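Local atomic coordinates of CAIP (Helicobacter cinaedi, PDB entry 5LBH), a protein that probably binds and stores iron as a dodecameric Dps-like mini-ferritin, and promotes the differentiation of macrophages into foam cells in atherosclerotic inflammation. Residues L8-A13 with A76-E81; Y102-F107 with E132-I137. All blocks are in the same frame, centred on the assembly; numbering follows the deposited sequence.

Interaction 1. Residues L8-A13 with A76-E81; sequences LKQIQA and AAKIKE
Gln10, on helix 4-28, reaches across to the backbone where helix 70-76 ends. The bond to its CB does not aim at the other segment. CG stands anti to the backbone N, and the chain then bends at chi2 (68°), which carries the amide over to Ala76. CD lies 3.7 Å from Ala76 O. OE1 is 3.5 Å from Ala76 O, but both are acceptors and do not bond. NE2 donates to Ala76 O at 3.1 Å, with an N-H...O angle of 148°. It approaches tilted 35° from the carbonyl plane. NE2 also packs 3.5 Å from Lys78 CG, where the two side chains cross at about a right angle. NE2 hydrogen-bonds Asp14 OD2 as well, its stronger partner. Asp14 OD1 in turn takes the backbone N-H groups of Lys78 and Ile79.

Beside this bond the contact is apolar. Ala13 CB meets Ala76 CB at 3.8 Å. Ala77 CB lies 3.9 Å from Ala13 O. These small side chains let the backbones come close, with Ala13 CA and Ala77 CA 5.0 Å apart.

Ala77 is the first residue after helix 70-76 to leave helical geometry. The arrangement ties the end of this short helix to the four-helix bundle. Such a helix in the long connection between the second and third bundle helices is characteristic of Dps-like mini-ferritins.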
ATOM      1  N   LEU A   8     -13.118 -36.142   7.395  1.00 33.25           N
ATOM      2  CA  LEU A   8     -13.131 -34.698   7.587  1.00 30.98           C
ATOM      3  C   LEU A   8     -13.459 -34.302   9.030  1.00 32.56           C
ATOM      4  O   LEU A   8     -12.810 -33.407   9.583  1.00 30.16           O
ATOM      5  CB  LEU A   8     -14.119 -34.052   6.622  1.00 31.79           C
ATOM      6  CG  LEU A   8     -13.778 -33.933   5.135  1.00 34.79           C
ATOM      7  CD1 LEU A   8     -15.040 -33.505   4.383  1.00 33.16           C
ATOM      8  CD2 LEU A   8     -12.607 -32.983   4.853  1.00 25.12           C
ATOM      9  N   LYS A   9     -14.481 -34.920   9.654  1.00 31.96           N
ATOM     10  CA  LYS A   9     -14.801 -34.506  11.028  1.00 35.01           C
ATOM     11  C   LYS A   9     -13.765 -35.007  12.016  1.00 33.71           C
ATOM     12  O   LYS A   9     -13.562 -34.388  13.066  1.00 32.84           O
ATOM     13  CB  LYS A   9     -16.196 -34.925  11.492  1.00 33.21           C
ATOM     14  CG  LYS A   9     -17.230 -35.152  10.462  1.00 36.75           C
ATOM     15  CD  LYS A   9     -18.605 -35.151  11.102  1.00 33.69           C
ATOM     16  CE  LYS A   9     -18.605 -35.955  12.389  1.00 46.21           C
ATOM     17  NZ  LYS A   9     -19.893 -35.776  13.128  1.00 55.96           N
ATOM     18  N   GLN A  10     -13.105 -36.117  11.706  1.00 34.26           N
ATOM     19  CA  GLN A  10     -11.979 -36.533  12.528  1.00 31.49           C
ATOM     20  C   GLN A  10     -10.864 -35.484  12.468  1.00 32.44           C
ATOM     21  O   GLN A  10     -10.333 -35.056  13.503  1.00 32.98           O
ATOM     22  CB  GLN A  10     -11.501 -37.919  12.075  1.00 28.60           C
ATOM     23  CG  GLN A  10     -10.323 -38.461  12.868  1.00 31.62           C
ATOM     24  CD  GLN A  10     -10.696 -38.798  14.294  1.00 33.53           C
ATOM     25  OE1 GLN A  10     -11.730 -39.410  14.550  1.00 41.89           O
ATOM     26  NE2 GLN A  10      -9.877 -38.373  15.229  1.00 29.80           N
ATOM     27  N   ILE A  11     -10.530 -35.017  11.259  1.00 29.63           N
ATOM     28  CA  ILE A  11      -9.570 -33.919  11.116  1.00 32.03           C
ATOM     29  C   ILE A  11     -10.034 -32.697  11.916  1.00 32.06           C
ATOM     30  O   ILE A  11      -9.238 -32.022  12.579  1.00 29.02           O
ATOM     31  CB  ILE A  11      -9.392 -33.567   9.626  1.00 31.24           C
ATOM     32  CG1 ILE A  11      -8.849 -34.766   8.824  1.00 32.74           C
ATOM     33  CG2 ILE A  11      -8.503 -32.344   9.481  1.00 29.86           C
ATOM     34  CD1 ILE A  11      -8.092 -34.430   7.625  1.00 24.45           C
ATOM     35  N   GLN A  12     -11.334 -32.395  11.856  1.00 30.47           N
ATOM     36  CA  GLN A  12     -11.880 -31.258  12.582  1.00 31.13           C
ATOM     37  C   GLN A  12     -11.620 -31.382  14.082  1.00 37.63           C
ATOM     38  O   GLN A  12     -11.114 -30.448  14.717  1.00 32.96           O
ATOM     39  CB  GLN A  12     -13.377 -31.135  12.295  1.00 28.34           C
ATOM     40  CG  GLN A  12     -14.000 -29.874  12.856  1.00 31.94           C
ATOM     41  CD  GLN A  12     -15.508 -29.947  12.970  1.00 33.38           C
ATOM     42  OE1 GLN A  12     -16.123 -30.937  12.592  1.00 35.73           O
ATOM     43  NE2 GLN A  12     -16.112 -28.895  13.503  1.00 34.71           N
ATOM     44  N   ALA A  13     -11.952 -32.542  14.662  1.00 37.01           N
ATOM     45  CA  ALA A  13     -11.808 -32.713  16.105  1.00 40.20           C
ATOM     46  C   ALA A  13     -10.346 -32.643  16.533  1.00 39.36           C
ATOM     47  O   ALA A  13     -10.018 -32.016  17.549  1.00 36.83           O
ATOM     48  CB  ALA A  13     -12.446 -34.030  16.545  1.00 33.90           C
ATOM     49  N   ALA A  76     -14.152 -37.247  20.099  1.00 36.87           N
ATOM     50  CA  ALA A  76     -13.685 -37.777  18.817  1.00 35.83           C
ATOM     51  C   ALA A  76     -12.177 -37.649  18.630  1.00 38.65           C
ATOM     52  O   ALA A  76     -11.588 -38.431  17.870  1.00 42.28           O
ATOM     53  CB  ALA A  76     -14.400 -37.092  17.658  1.00 31.91           C
ATOM     54  N   ALA A  77     -11.537 -36.712  19.318  1.00 35.08           N
ATOM     55  CA  ALA A  77     -10.141 -36.422  19.041  1.00 38.96           C
ATOM     56  C   ALA A  77      -9.270 -37.612  19.408  1.00 39.34           C
ATOM     57  O   ALA A  77      -9.463 -38.244  20.448  1.00 36.91           O
ATOM     58  CB  ALA A  77      -9.694 -35.195  19.825  1.00 37.37           C
ATOM     59  N   LYS A  78      -8.327 -37.938  18.531  1.00 37.94           N
ATOM     60  CA  LYS A  78      -7.301 -38.896  18.902  1.00 37.09           C
ATOM     61  C   LYS A  78      -6.028 -38.229  19.392  1.00 42.45           C
ATOM     62  O   LYS A  78      -5.252 -38.866  20.116  1.00 45.92           O
ATOM     63  CB  LYS A  78      -6.982 -39.820  17.727  1.00 35.42           C
ATOM     64  CG  LYS A  78      -8.183 -40.628  17.324  1.00 42.58           C
ATOM     65  CD  LYS A  78      -7.801 -41.875  16.572  1.00 42.27           C
ATOM     66  CE  LYS A  78      -9.038 -42.727  16.322  1.00 38.94           C
ATOM     67  NZ  LYS A  78      -8.664 -44.136  15.943  1.00 54.28           N
ATOM     68  N   ILE A  79      -5.792 -36.969  19.026  1.00 41.89           N
ATOM     69  CA  ILE A  79      -4.636 -36.256  19.548  1.00 40.12           C
ATOM     70  C   ILE A  79      -4.844 -36.003  21.031  1.00 39.16           C
ATOM     71  O   ILE A  79      -5.919 -35.558  21.451  1.00 38.06           O
ATOM     72  CB  ILE A  79      -4.406 -34.958  18.759  1.00 41.15           C
ATOM     73  CG1 ILE A  79      -3.776 -35.317  17.423  1.00 40.97           C
ATOM     74  CG2 ILE A  79      -3.486 -33.996  19.514  1.00 36.46           C
ATOM     75  CD1 ILE A  79      -3.458 -34.186  16.598  1.00 35.79           C
ATOM     76  N   LYS A  80      -3.826 -36.309  21.835  1.00 43.34           N
ATOM     77  CA  LYS A  80      -3.949 -36.210  23.285  1.00 42.69           C
ATOM     78  C   LYS A  80      -3.745 -34.775  23.736  1.00 38.76           C
ATOM     79  O   LYS A  80      -2.918 -34.053  23.179  1.00 34.97           O
ATOM     80  CB  LYS A  80      -2.925 -37.109  23.980  1.00 43.98           C
ATOM     81  CG  LYS A  80      -2.937 -38.567  23.530  1.00 46.35           C
ATOM     82  CD  LYS A  80      -4.018 -39.368  24.221  1.00 51.23           C
ATOM     83  CE  LYS A  80      -3.967 -40.845  23.799  1.00 72.39           C
ATOM     84  NZ  LYS A  80      -2.630 -41.475  24.064  1.00 74.63           N
ATOM     85  N   GLU A  81      -4.514 -34.358  24.737  1.00 32.28           N
ATOM     86  CA  GLU A  81      -4.260 -33.075  25.372  1.00 33.47           C
ATOM     87  C   GLU A  81      -3.018 -33.150  26.255  1.00 35.34           C
ATOM     88  O   GLU A  81      -2.584 -34.225  26.670  1.00 39.23           O
ATOM     89  CB  GLU A  81      -5.484 -32.602  26.157  1.00 37.11           C
ATOM     90  CG  GLU A  81      -6.596 -32.132  25.220  1.00 43.45           C
ATOM     91  CD  GLU A  81      -7.640 -31.241  25.883  1.00 44.87           C
ATOM     92  OE1 GLU A  81      -8.466 -31.764  26.670  1.00 42.28           O
ATOM     93  OE2 GLU A  81      -7.590 -29.999  25.639  1.00 44.37           O
TER

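Interaction 2. Residues Y102-F107 with E132-I137; sequences YFLKLF and ELQKAI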
ATOM      1  N   TYR A 102       0.893 -37.626  12.331  1.00 34.28           N
ATOM      2  CA  TYR A 102      -0.474 -38.087  12.471  1.00 34.56           C
ATOM      3  C   TYR A 102      -1.388 -37.392  11.470  1.00 31.17           C
ATOM      4  O   TYR A 102      -2.142 -38.049  10.749  1.00 33.78           O
ATOM      5  CB  TYR A 102      -0.931 -37.845  13.900  1.00 32.32           C
ATOM      6  CG  TYR A 102      -2.393 -38.079  14.111  1.00 36.34           C
ATOM      7  CD1 TYR A 102      -3.267 -37.001  14.261  1.00 37.83           C
ATOM      8  CD2 TYR A 102      -2.912 -39.364  14.138  1.00 31.26           C
ATOM      9  CE1 TYR A 102      -4.614 -37.206  14.462  1.00 38.35           C
ATOM     10  CE2 TYR A 102      -4.247 -39.575  14.332  1.00 32.79           C
ATOM     11  CZ  TYR A 102      -5.101 -38.495  14.493  1.00 37.16           C
ATOM     12  OH  TYR A 102      -6.455 -38.704  14.684  1.00 40.64           O
ATOM     13  N   PHE A 103      -1.308 -36.065  11.381  1.00 31.75           N
ATOM     14  CA  PHE A 103      -2.117 -35.343  10.402  1.00 31.25           C
ATOM     15  C   PHE A 103      -1.760 -35.758   8.980  1.00 31.48           C
ATOM     16  O   PHE A 103      -2.639 -35.822   8.113  1.00 31.53           O
ATOM     17  CB  PHE A 103      -1.955 -33.832  10.584  1.00 25.68           C
ATOM     18  CG  PHE A 103      -2.806 -33.243  11.692  1.00 24.83           C
ATOM     19  CD1 PHE A 103      -4.181 -33.110  11.548  1.00 28.17           C
ATOM     20  CD2 PHE A 103      -2.222 -32.805  12.881  1.00 25.92           C
ATOM     21  CE1 PHE A 103      -4.964 -32.526  12.566  1.00 22.61           C
ATOM     22  CE2 PHE A 103      -2.982 -32.239  13.894  1.00 22.32           C
ATOM     23  CZ  PHE A 103      -4.356 -32.109  13.744  1.00 24.94           C
ATOM     24  N   LEU A 104      -0.488 -36.061   8.715  1.00 31.05           N
ATOM     25  CA  LEU A 104      -0.124 -36.498   7.370  1.00 31.33           C
ATOM     26  C   LEU A 104      -0.874 -37.775   6.984  1.00 35.36           C
ATOM     27  O   LEU A 104      -1.479 -37.843   5.904  1.00 34.64           O
ATOM     28  CB  LEU A 104       1.387 -36.683   7.261  1.00 28.01           C
ATOM     29  CG  LEU A 104       1.899 -37.299   5.962  1.00 29.86           C
ATOM     30  CD1 LEU A 104       1.767 -36.346   4.776  1.00 30.16           C
ATOM     31  CD2 LEU A 104       3.346 -37.684   6.143  1.00 27.76           C
ATOM     32  N   LYS A 105      -0.880 -38.790   7.871  1.00 34.19           N
ATOM     33  CA  LYS A 105      -1.664 -40.005   7.611  1.00 30.95           C
ATOM     34  C   LYS A 105      -3.127 -39.669   7.352  1.00 31.58           C
ATOM     35  O   LYS A 105      -3.719 -40.132   6.373  1.00 28.73           O
ATOM     36  CB  LYS A 105      -1.564 -40.984   8.778  1.00 39.14           C
ATOM     37  CG  LYS A 105      -0.324 -41.853   8.825  1.00 44.95           C
ATOM     38  CD  LYS A 105      -0.506 -42.954   9.870  1.00 53.75           C
ATOM     39  CE  LYS A 105      -0.532 -42.409  11.311  1.00 57.27           C
ATOM     40  NZ  LYS A 105       0.840 -42.215  11.883  1.00 52.60           N
ATOM     41  N   LEU A 106      -3.708 -38.824   8.207  1.00 33.81           N
ATOM     42  CA  LEU A 106      -5.120 -38.475   8.103  1.00 31.95           C
ATOM     43  C   LEU A 106      -5.445 -37.826   6.754  1.00 34.98           C
ATOM     44  O   LEU A 106      -6.390 -38.236   6.065  1.00 36.27           O
ATOM     45  CB  LEU A 106      -5.470 -37.533   9.243  1.00 26.40           C
ATOM     46  CG  LEU A 106      -6.734 -37.750  10.040  1.00 32.13           C
ATOM     47  CD1 LEU A 106      -6.797 -39.218  10.421  1.00 25.38           C
ATOM     48  CD2 LEU A 106      -6.691 -36.846  11.271  1.00 31.16           C
ATOM     49  N   PHE A 107      -4.639 -36.847   6.332  1.00 30.72           N
ATOM     50  CA  PHE A 107      -4.910 -36.186   5.061  1.00 31.55           C
ATOM     51  C   PHE A 107      -4.617 -37.098   3.883  1.00 33.99           C
ATOM     52  O   PHE A 107      -5.317 -37.032   2.862  1.00 34.63           O
ATOM     53  CB  PHE A 107      -4.096 -34.904   4.939  1.00 28.47           C
ATOM     54  CG  PHE A 107      -4.716 -33.751   5.637  1.00 30.95           C
ATOM     55  CD1 PHE A 107      -5.861 -33.145   5.118  1.00 30.09           C
ATOM     56  CD2 PHE A 107      -4.185 -33.282   6.831  1.00 23.54           C
ATOM     57  CE1 PHE A 107      -6.444 -32.069   5.762  1.00 25.59           C
ATOM     58  CE2 PHE A 107      -4.770 -32.208   7.481  1.00 24.46           C
ATOM     59  CZ  PHE A 107      -5.899 -31.605   6.945  1.00 23.72           C
ATOM     60  N   GLU A 132       1.932 -29.416   2.289  1.00 32.78           N
ATOM     61  CA  GLU A 132       2.375 -28.477   3.311  1.00 28.54           C
ATOM     62  C   GLU A 132       2.956 -29.228   4.506  1.00 34.10           C
ATOM     63  O   GLU A 132       4.018 -28.852   5.017  1.00 31.46           O
ATOM     64  CB  GLU A 132       1.225 -27.574   3.769  1.00 30.50           C
ATOM     65  CG  GLU A 132       0.731 -26.559   2.760  1.00 39.41           C
ATOM     66  CD  GLU A 132      -0.650 -26.001   3.090  1.00 48.72           C
ATOM     67  OE1 GLU A 132      -1.154 -26.252   4.204  1.00 55.63           O
ATOM     68  OE2 GLU A 132      -1.227 -25.283   2.241  1.00 52.49           O
ATOM     69  N   LEU A 133       2.324 -30.350   4.908  1.00 32.10           N
ATOM     70  CA  LEU A 133       2.842 -31.128   6.031  1.00 33.48           C
ATOM     71  C   LEU A 133       4.174 -31.791   5.688  1.00 34.42           C
ATOM     72  O   LEU A 133       5.120 -31.731   6.488  1.00 33.63           O
ATOM     73  CB  LEU A 133       1.811 -32.180   6.468  1.00 31.57           C
ATOM     74  CG  LEU A 133       0.561 -31.613   7.157  1.00 35.49           C
ATOM     75  CD1 LEU A 133      -0.613 -32.551   7.144  1.00 23.52           C
ATOM     76  CD2 LEU A 133       0.919 -31.262   8.588  1.00 36.91           C
ATOM     77  N   GLN A 134       4.299 -32.346   4.474  1.00 30.70           N
ATOM     78  CA  GLN A 134       5.550 -32.986   4.066  1.00 31.31           C
ATOM     79  C   GLN A 134       6.710 -32.002   4.092  1.00 34.62           C
ATOM     80  O   GLN A 134       7.842 -32.385   4.409  1.00 36.73           O
ATOM     81  CB  GLN A 134       5.418 -33.598   2.668  1.00 31.82           C
ATOM     82  CG  GLN A 134       4.629 -34.911   2.582  1.00 26.11           C
ATOM     83  CD  GLN A 134       4.368 -35.359   1.141  1.00 31.64           C
ATOM     84  OE1 GLN A 134       4.551 -34.592   0.195  1.00 40.11           O
ATOM     85  NE2 GLN A 134       3.961 -36.609   0.970  1.00 25.87           N
ATOM     86  N   LYS A 135       6.465 -30.741   3.727  1.00 33.44           N
ATOM     87  CA  LYS A 135       7.537 -29.751   3.776  1.00 32.47           C
ATOM     88  C   LYS A 135       7.927 -29.427   5.217  1.00 36.06           C
ATOM     89  O   LYS A 135       9.112 -29.439   5.569  1.00 38.01           O
ATOM     90  CB  LYS A 135       7.124 -28.491   3.015  1.00 33.09           C
ATOM     91  CG  LYS A 135       8.195 -27.406   2.975  1.00 34.67           C
ATOM     92  CD  LYS A 135       7.761 -26.222   2.132  1.00 41.35           C
ATOM     93  CE  LYS A 135       8.943 -25.312   1.826  1.00 51.47           C
ATOM     94  NZ  LYS A 135       8.558 -24.066   1.095  1.00 62.00           N
ATOM     95  N   ALA A 136       6.941 -29.180   6.081  1.00 33.49           N
ATOM     96  CA  ALA A 136       7.246 -28.843   7.468  1.00 30.27           C
ATOM     97  C   ALA A 136       7.924 -29.998   8.191  1.00 35.25           C
ATOM     98  O   ALA A 136       8.808 -29.777   9.026  1.00 37.05           O
ATOM     99  CB  ALA A 136       5.975 -28.437   8.203  1.00 28.08           C
ATOM    100  N   ILE A 137       7.491 -31.234   7.918  1.00 36.46           N
ATOM    101  CA  ILE A 137       8.095 -32.412   8.546  1.00 34.57           C
ATOM    102  C   ILE A 137       9.565 -32.541   8.153  1.00 34.26           C
ATOM    103  O   ILE A 137      10.422 -32.853   8.991  1.00 35.32           O
ATOM    104  CB  ILE A 137       7.280 -33.679   8.196  1.00 34.40           C
ATOM    105  CG1 ILE A 137       5.967 -33.674   8.982  1.00 29.34           C
ATOM    106  CG2 ILE A 137       8.059 -34.943   8.507  1.00 28.36           C
ATOM    107  CD1 ILE A 137       4.935 -34.670   8.512  1.00 30.10           C
TER
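The helical segments 102-107 and 132-137, of helices 89-116 and 120-144, run nearly antiparallel, with 157° between their directions and their axes 9.9 Å apart at closest approach. Leu104 and Leu133 are nearest in the backbone, their CA atoms 6.3 Å apart. The contact is apolar. Leu133 sends its CD1 methyl in among three residues of the opposing helix. This methyl meets Phe103 CB at 3.9 Å and the backbone at Leu104 N at 3.8 Å. It also touches Phe107 CD2 at 3.7 Å, the two side chains crossing at about a right angle.

Leu104 answers from the other helix. Its CG is anti to the backbone N (chi1 173°), and its two methyls go to different partners. CD1 rests 3.9 Å from Gln134 CG, again with the chains nearly perpendicular. CD2 reaches Ile137 CD1 at 4.1 Å. The amide of Gln134 is engaged elsewhere, its OE1 hydrogen-bonded to Arg58 of the third subunit.

The contact joins the last two long helices of the bundle. Leu106 also packs on Ile11 of helix 4-28, and the Phe103 ring meets Phe48 of helix 34-61.

Overall arrangement
Interaction 1 closes along the chain before interaction 2 opens, and their centres are about 15 Å apart. Both lie in the one ferritin-like domain. Interaction 1 fastens the connection after helix 70-76 to helix 4-28, near the surface. Interaction 2 pairs helices 89-116 and 120-144 inside the bundle. Helix 89-116 joins them: Tyr102 packs on Gln10 and Lys78, and its OH hydrogen-bonds Asp14. Deeper in, Ile79 packs on Phe103, and Ile11 touches Phe107. The outer connection and the bundle core thus form one continuous packed unit. In the twelve-chain assembly, Glu81, in segment 76-81, bonds the backbone of one neighbouring subunit; Gln134 bonds Arg58 of another.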